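Local atomic coordinates of probable zinc protease (Pseudomonas aeruginosa, PDB entry 4NNZ), a protein that forms one subunit of a heterodimeric M16-family (insulinase family) zinc protease and probably takes part in metal-dependent peptide cleavage. Residues G45-S50 and I163-D168; Y153-Y158 and L226-P231; F251-L256 and T299-F304. All coordinates share one frame; numbering follows the deposited sequence.

Interaction 1. Residues G45-S50 and I163-D168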
# COMPACT_ATOMS: atom_id res chain seq x y z
N GLY A 45 1.80 7.92 3.53
CA GLY A 45 2.17 9.03 4.35
C GLY A 45 1.57 10.29 3.82
O GLY A 45 1.50 11.24 4.52
N LEU A 46 1.06 10.25 2.61
CA LEU A 46 0.35 11.36 2.05
C LEU A 46 -0.97 10.95 1.45
O LEU A 46 -1.32 11.37 0.38
CB LEU A 46 1.20 12.07 1.03
CG LEU A 46 2.64 12.39 1.39
CD1 LEU A 46 3.59 11.90 0.33
CD2 LEU A 46 2.84 13.86 1.63
N THR A 47 -1.68 10.07 2.12
CA THR A 47 -2.99 9.71 1.71
C THR A 47 -4.02 10.76 2.01
O THR A 47 -3.84 11.59 2.87
CB THR A 47 -3.43 8.32 2.18
OG1 THR A 47 -3.53 8.28 3.59
CG2 THR A 47 -2.47 7.31 1.78
N GLY A 48 -5.09 10.72 1.25
CA GLY A 48 -6.23 11.57 1.45
C GLY A 48 -6.13 12.89 0.78
O GLY A 48 -6.97 13.70 0.96
N LEU A 49 -5.06 13.07 0.03
CA LEU A 49 -4.74 14.31 -0.63
C LEU A 49 -5.70 14.75 -1.69
O LEU A 49 -5.97 15.90 -1.80
CB LEU A 49 -3.36 14.20 -1.25
CG LEU A 49 -2.32 15.29 -1.11
CD1 LEU A 49 -2.28 15.88 0.27
CD2 LEU A 49 -0.99 14.70 -1.46
N SER A 50 -6.16 13.84 -2.52
CA SER A 50 -7.08 14.18 -3.57
C SER A 50 -8.40 14.59 -3.07
O SER A 50 -8.99 15.51 -3.54
CB SER A 50 -7.22 13.02 -4.52
OG SER A 50 -6.05 12.32 -4.52
N ILE A 163 -10.49 8.78 1.91
CA ILE A 163 -10.49 9.79 2.94
C ILE A 163 -9.10 10.10 3.47
O ILE A 163 -8.83 11.21 3.82
CB ILE A 163 -11.46 9.49 4.09
CG1 ILE A 163 -11.50 10.65 5.07
CG2 ILE A 163 -11.04 8.30 4.87
CD1 ILE A 163 -12.00 11.94 4.49
N GLY A 164 -8.25 9.11 3.49
CA GLY A 164 -6.90 9.19 3.99
C GLY A 164 -6.75 8.58 5.34
O GLY A 164 -7.67 8.57 6.09
N TRP A 165 -5.61 8.01 5.65
CA TRP A 165 -5.34 7.51 6.98
C TRP A 165 -5.13 8.66 7.94
O TRP A 165 -4.61 9.67 7.58
CB TRP A 165 -4.14 6.59 6.97
CG TRP A 165 -4.21 5.39 6.10
CD1 TRP A 165 -3.49 5.16 4.99
CD2 TRP A 165 -5.01 4.24 6.28
NE1 TRP A 165 -3.79 3.97 4.46
CE2 TRP A 165 -4.72 3.37 5.24
CE3 TRP A 165 -5.96 3.88 7.21
CZ2 TRP A 165 -5.34 2.17 5.11
CZ3 TRP A 165 -6.55 2.69 7.09
CH2 TRP A 165 -6.25 1.84 6.04
N MET A 166 -5.52 8.50 9.18
CA MET A 166 -5.51 9.59 10.10
C MET A 166 -4.13 10.14 10.33
O MET A 166 -3.95 11.32 10.49
CB MET A 166 -6.16 9.21 11.41
CG MET A 166 -6.31 10.38 12.35
SD MET A 166 -7.46 11.64 11.84
CE MET A 166 -8.93 10.87 12.44
N ALA A 167 -3.17 9.27 10.35
CA ALA A 167 -1.82 9.66 10.52
C ALA A 167 -1.41 10.56 9.39
O ALA A 167 -0.67 11.48 9.60
CB ALA A 167 -0.95 8.44 10.57
N ASP A 168 -1.83 10.26 8.19
CA ASP A 168 -1.53 11.12 7.07
C ASP A 168 -2.21 12.47 7.12
O ASP A 168 -1.61 13.46 6.87
CB ASP A 168 -1.77 10.40 5.74
CG ASP A 168 -1.04 9.10 5.64
OD1 ASP A 168 -0.21 8.82 6.46
OD2 ASP A 168 -1.32 8.31 4.75
O HOH W 1 0.84 13.53 5.16
O HOH W 2 -9.33 13.59 2.65
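T47 and D168 meet through polar atoms. D168 OD2 accepts from both the backbone and the hydroxyl of T47. T47 N lies 3.2 Å from D168 OD2 and approaches from above the carboxylate plane, 38° out of it. T47 OG1 donates to the same oxygen, but the modelled bond is so short that its length is doubtful. G45 N adds a weak bond to D168 OD2.

The T47 hydroxyl is an acceptor as well. W165 N donates to T47 OG1 at 2.9 Å, almost straight at 165°. The hydroxyl sits between its own backbone N and carbonyl carbon (chi1 65°), which turns it toward the backbone N of W165. W165 is the N-cap of helix 166-171.

Two waters bridge the backbones. One donates to G45 O and D168 O, the other to G48 O and I163 O.

The backbones also pack directly. G48 CA and G164 CA are 3.5 Å apart, with no side chain on either. G48 CA makes a CH...O contact of 3.5 Å with I163 O.

G48 is the N-cap of helix 49-56, which carries the inverted HxxEH sequence typical of zinc-binding M16 peptidases. E42 bonds to G48 N and S50 N. R171 forms a salt bridge with D168 OD1. With several donors and an arginine around it, the D168 carboxylate is probably ionised, tying the starts of two helices together.

Interaction 2. Residues Y153-Y158 and L226-P231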
# COMPACT_ATOMS: atom_id res chain seq x y z
N TYR A 153 -6.21 -5.72 -1.41
CA TYR A 153 -5.44 -5.15 -2.49
C TYR A 153 -4.00 -4.93 -2.09
O TYR A 153 -3.53 -3.84 -1.96
CB TYR A 153 -6.05 -3.83 -2.93
CG TYR A 153 -7.27 -3.89 -3.80
CD1 TYR A 153 -7.23 -4.43 -5.05
CD2 TYR A 153 -8.43 -3.35 -3.38
CE1 TYR A 153 -8.35 -4.45 -5.84
CE2 TYR A 153 -9.54 -3.36 -4.15
CZ TYR A 153 -9.49 -3.91 -5.38
OH TYR A 153 -10.61 -3.89 -6.11
N PRO A 154 -3.24 -6.01 -1.95
CA PRO A 154 -1.88 -5.89 -1.44
C PRO A 154 -0.97 -5.03 -2.28
O PRO A 154 -0.19 -4.32 -1.71
CB PRO A 154 -1.38 -7.31 -1.53
CG PRO A 154 -2.55 -8.14 -1.42
CD PRO A 154 -3.63 -7.41 -2.09
N ALA A 155 -1.02 -5.14 -3.58
CA ALA A 155 -0.08 -4.43 -4.40
C ALA A 155 -0.56 -3.16 -5.05
O ALA A 155 0.24 -2.33 -5.40
CB ALA A 155 0.48 -5.35 -5.45
N SER A 156 -1.84 -3.02 -5.27
CA SER A 156 -2.36 -1.85 -5.96
C SER A 156 -2.73 -0.66 -5.11
O SER A 156 -2.83 -0.74 -3.94
CB SER A 156 -3.50 -2.22 -6.89
OG SER A 156 -4.69 -2.43 -6.20
N GLY A 157 -2.97 0.44 -5.76
CA GLY A 157 -3.31 1.66 -5.10
C GLY A 157 -4.67 1.59 -4.49
O GLY A 157 -5.06 2.40 -3.72
N TYR A 158 -5.40 0.57 -4.85
CA TYR A 158 -6.74 0.42 -4.39
C TYR A 158 -6.85 0.20 -2.94
O TYR A 158 -7.89 0.37 -2.41
CB TYR A 158 -7.49 -0.62 -5.16
CG TYR A 158 -7.88 -0.16 -6.52
CD1 TYR A 158 -8.10 1.16 -6.78
CD2 TYR A 158 -8.00 -1.05 -7.54
CE1 TYR A 158 -8.44 1.57 -8.01
CE2 TYR A 158 -8.33 -0.63 -8.78
CZ TYR A 158 -8.55 0.68 -9.00
OH TYR A 158 -8.89 1.13 -10.20
N LEU A 226 -2.88 -2.41 -11.03
CA LEU A 226 -2.88 -3.84 -11.14
C LEU A 226 -2.54 -4.50 -9.85
O LEU A 226 -1.77 -4.02 -9.08
CB LEU A 226 -1.87 -4.29 -12.16
CG LEU A 226 -1.90 -3.49 -13.43
CD1 LEU A 226 -0.91 -4.11 -14.36
CD2 LEU A 226 -3.28 -3.57 -14.01
N GLU A 227 -3.07 -5.68 -9.68
CA GLU A 227 -2.97 -6.38 -8.45
C GLU A 227 -2.46 -7.75 -8.82
O GLU A 227 -2.44 -8.09 -9.96
CB GLU A 227 -4.34 -6.45 -7.82
CG GLU A 227 -4.34 -7.11 -6.48
CD GLU A 227 -3.39 -6.43 -5.55
OE1 GLU A 227 -3.50 -5.22 -5.40
OE2 GLU A 227 -2.53 -7.10 -4.98
N LEU A 228 -2.02 -8.52 -7.85
CA LEU A 228 -1.64 -9.88 -8.09
C LEU A 228 -2.87 -10.61 -8.49
O LEU A 228 -3.93 -10.32 -8.00
CB LEU A 228 -1.09 -10.50 -6.84
CG LEU A 228 0.33 -10.20 -6.39
CD1 LEU A 228 0.58 -8.72 -6.34
CD2 LEU A 228 0.53 -10.77 -5.02
N ALA A 229 -2.75 -11.53 -9.41
CA ALA A 229 -3.83 -12.41 -9.75
C ALA A 229 -4.23 -13.36 -8.64
O ALA A 229 -5.37 -13.57 -8.41
CB ALA A 229 -3.50 -13.16 -11.00
N GLU A 230 -3.26 -13.96 -7.98
CA GLU A 230 -3.55 -14.89 -6.91
C GLU A 230 -2.79 -14.53 -5.67
O GLU A 230 -1.77 -15.08 -5.41
CB GLU A 230 -3.23 -16.30 -7.33
CG GLU A 230 -4.27 -16.91 -8.23
CD GLU A 230 -3.92 -18.30 -8.71
OE1 GLU A 230 -3.39 -18.41 -9.81
OE2 GLU A 230 -4.19 -19.28 -8.02
N PRO A 231 -3.28 -13.59 -4.88
CA PRO A 231 -2.58 -13.15 -3.69
C PRO A 231 -2.48 -14.15 -2.56
O PRO A 231 -1.67 -14.01 -1.70
CB PRO A 231 -3.38 -11.93 -3.26
CG PRO A 231 -3.96 -11.44 -4.51
CD PRO A 231 -4.38 -12.68 -5.18
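E227 and the backbone of A155 and S156 make the main link between two loops of the M16 fold, which joins two alpha/beta halves by a linker. Loop 153-158 follows helix 140-152. Segment 226-231 leads into strand 233-240.

The hydrogen bonds centre on the E227 carboxylate. E227 OE2 accepts from A155 N through its syn lone pair, at 2.8 Å and 161°. S156 N donates to E227 OE1 at 2.8 Å, also on the syn side but out of the carboxylate plane. L228 N adds a weak bond to E227 OE2 from within the same segment. E227 CG is anti to the backbone N (chi1 -177°), and the bend at chi2 brings the carboxylate against the N-H groups of A155 and S156. E227 N itself bonds to D308.

Close packing surrounds the acid. P154 CD lies 3.1 Å from E227 OE2. E227 OE1 meets the Y153 ring at its edge, and the ring and carboxylate planes are 53° apart. Two contacts are apolar. A155 CB touches L228 CD1 at 3.5 Å, and P154 CG faces P231 CB at 4.3 Å. The second subunit is also near: its W165 packs on A155 and its A150 on P154.

S156 uses both its N-H and its hydroxyl on one oxygen: S156 OG, 3.1 Å from E227 OE1, meets it nearly in line with the C-O bond.

Interaction 3. Residues F251-L256 and T299-F304; sequences FNVPSL and TYYDAF
Y301 holds its ring anti to the backbone N (chi1 169°), which sends the phenol toward P254 and V253. V253 CG2 lies between its own backbone N and carbonyl carbon, and it reaches Y301 CE1 at 3.7 Å.

The phenol ends in a hydrogen bond. Y301 OH donates to P254 O at 2.6 Å, with a C=O...donor angle of 158° and in the carbonyl plane. P254 O also lies at the edge of the Y301 ring, in its plane. A303 N lies over the centre of one ring face. V265 and L268 of helix 262-276 also touch Y301.

Strands 246-253 and 294-301 belong to one five-stranded mixed sheet, with strand 309-317 between them. V253 pairs with S309 on that middle strand. Further along, L256 N donates to A303 O at 3.1 Å, nearly straight at 172°. S255 CB packs on A303 O at 3.6 Å, while S255 OG bonds to G307 O.

An Asx turn shapes the 302-304 loop: F304 N donates to D302 OD1 at 2.6 Å. L256 and F304 lie side by side and point the same way. The leucine uses one branch, L256 CD1, which meets F304 CE1 at 3.5 Å.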
# COMPACT_ATOMS: atom_id res chain seq x y z
N PHE A 251 -13.27 -11.38 -4.12
CA PHE A 251 -12.38 -12.08 -5.02
C PHE A 251 -11.64 -11.16 -5.96
O PHE A 251 -12.23 -10.37 -6.61
CB PHE A 251 -13.16 -13.10 -5.80
CG PHE A 251 -13.58 -14.27 -5.00
CD1 PHE A 251 -12.73 -15.27 -4.76
CD2 PHE A 251 -14.84 -14.34 -4.48
CE1 PHE A 251 -13.11 -16.35 -4.04
CE2 PHE A 251 -15.22 -15.41 -3.74
CZ PHE A 251 -14.35 -16.42 -3.52
N ASN A 252 -10.32 -11.26 -6.01
CA ASN A 252 -9.55 -10.41 -6.89
C ASN A 252 -9.76 -10.78 -8.32
O ASN A 252 -9.63 -11.92 -8.69
CB ASN A 252 -8.06 -10.50 -6.60
CG ASN A 252 -7.68 -9.92 -5.28
OD1 ASN A 252 -7.63 -10.60 -4.31
ND2 ASN A 252 -7.39 -8.66 -5.27
N VAL A 253 -10.08 -9.80 -9.12
CA VAL A 253 -10.52 -10.05 -10.47
C VAL A 253 -10.13 -8.93 -11.38
O VAL A 253 -9.71 -7.91 -10.95
CB VAL A 253 -12.02 -10.27 -10.59
CG1 VAL A 253 -12.42 -11.61 -10.07
CG2 VAL A 253 -12.78 -9.18 -9.90
N PRO A 254 -10.28 -9.12 -12.67
CA PRO A 254 -10.09 -8.06 -13.64
C PRO A 254 -11.26 -7.11 -13.80
O PRO A 254 -12.34 -7.34 -13.39
CB PRO A 254 -9.86 -8.82 -14.92
CG PRO A 254 -10.53 -10.09 -14.71
CD PRO A 254 -10.30 -10.43 -13.30
N SER A 255 -11.00 -6.02 -14.48
CA SER A 255 -12.02 -5.10 -14.88
C SER A 255 -11.70 -4.73 -16.31
O SER A 255 -10.71 -5.15 -16.82
CB SER A 255 -12.10 -3.90 -13.97
OG SER A 255 -11.27 -2.88 -14.39
N LEU A 256 -12.56 -3.97 -16.94
CA LEU A 256 -12.36 -3.56 -18.30
C LEU A 256 -11.14 -2.69 -18.45
O LEU A 256 -10.56 -2.60 -19.49
CB LEU A 256 -13.61 -2.90 -18.84
CG LEU A 256 -14.78 -3.85 -18.97
CD1 LEU A 256 -16.07 -3.12 -19.23
CD2 LEU A 256 -14.53 -4.87 -20.05
N THR A 299 -24.18 -8.62 -3.44
CA THR A 299 -22.98 -8.63 -4.22
C THR A 299 -22.73 -7.26 -4.79
O THR A 299 -23.63 -6.51 -5.05
CB THR A 299 -23.03 -9.63 -5.39
OG1 THR A 299 -23.84 -9.11 -6.42
CG2 THR A 299 -23.59 -10.89 -4.98
N TYR A 300 -21.47 -6.93 -4.93
CA TYR A 300 -21.10 -5.74 -5.62
C TYR A 300 -19.87 -6.02 -6.44
O TYR A 300 -18.97 -6.63 -5.97
CB TYR A 300 -20.88 -4.64 -4.60
CG TYR A 300 -20.28 -3.36 -5.13
CD1 TYR A 300 -21.02 -2.48 -5.88
CD2 TYR A 300 -18.98 -3.04 -4.86
CE1 TYR A 300 -20.46 -1.32 -6.36
CE2 TYR A 300 -18.41 -1.89 -5.33
CZ TYR A 300 -19.16 -1.03 -6.08
OH TYR A 300 -18.56 0.13 -6.52
N TYR A 301 -19.86 -5.65 -7.71
CA TYR A 301 -18.67 -5.72 -8.55
C TYR A 301 -18.62 -4.54 -9.49
O TYR A 301 -19.50 -4.40 -10.29
CB TYR A 301 -18.72 -7.00 -9.36
CG TYR A 301 -17.70 -7.11 -10.46
CD1 TYR A 301 -16.38 -6.92 -10.21
CD2 TYR A 301 -18.07 -7.43 -11.74
CE1 TYR A 301 -15.45 -7.02 -11.19
CE2 TYR A 301 -17.14 -7.54 -12.72
CZ TYR A 301 -15.83 -7.34 -12.43
OH TYR A 301 -14.89 -7.45 -13.37
N ASP A 302 -17.59 -3.71 -9.43
CA ASP A 302 -17.44 -2.63 -10.39
C ASP A 302 -16.55 -3.07 -11.51
O ASP A 302 -15.41 -3.32 -11.32
CB ASP A 302 -16.86 -1.39 -9.75
CG ASP A 302 -16.81 -0.23 -10.70
OD1 ASP A 302 -16.99 -0.43 -11.89
OD2 ASP A 302 -16.57 0.90 -10.27
N ALA A 303 -17.12 -3.15 -12.70
CA ALA A 303 -16.43 -3.61 -13.86
C ALA A 303 -15.74 -2.51 -14.60
O ALA A 303 -15.07 -2.75 -15.56
CB ALA A 303 -17.41 -4.29 -14.78
N PHE A 304 -15.90 -1.29 -14.14
CA PHE A 304 -15.38 -0.14 -14.84
C PHE A 304 -14.25 0.60 -14.15
O PHE A 304 -14.24 1.78 -14.10
CB PHE A 304 -16.49 0.81 -15.24
CG PHE A 304 -17.54 0.16 -16.03
CD1 PHE A 304 -17.37 -0.03 -17.36
CD2 PHE A 304 -18.67 -0.29 -15.45
CE1 PHE A 304 -18.32 -0.64 -18.10
CE2 PHE A 304 -19.63 -0.91 -16.17
CZ PHE A 304 -19.45 -1.08 -17.51

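How the interactions relate
Interactions 1 and 2 cross along the chain: loop 153-158 and segment 163-168 follow closely on one another, while their partners lie far before and after. Their centres are 20 Å apart and they do not touch, but both reach the second subunit. Interaction 3 comes later, at the ends of strands 246-253 and 294-301 of the five-stranded sheet. Its centre is 13 Å from that of interaction 2 and 25 Å from that of interaction 1. Interactions 2 and 3 touch where N252 packs on E227 and P231. Interaction 1 joins the start of the HxxEH helix to that of helix 166-171, and interaction 2 connects that half of the chain to the sheet of interaction 3.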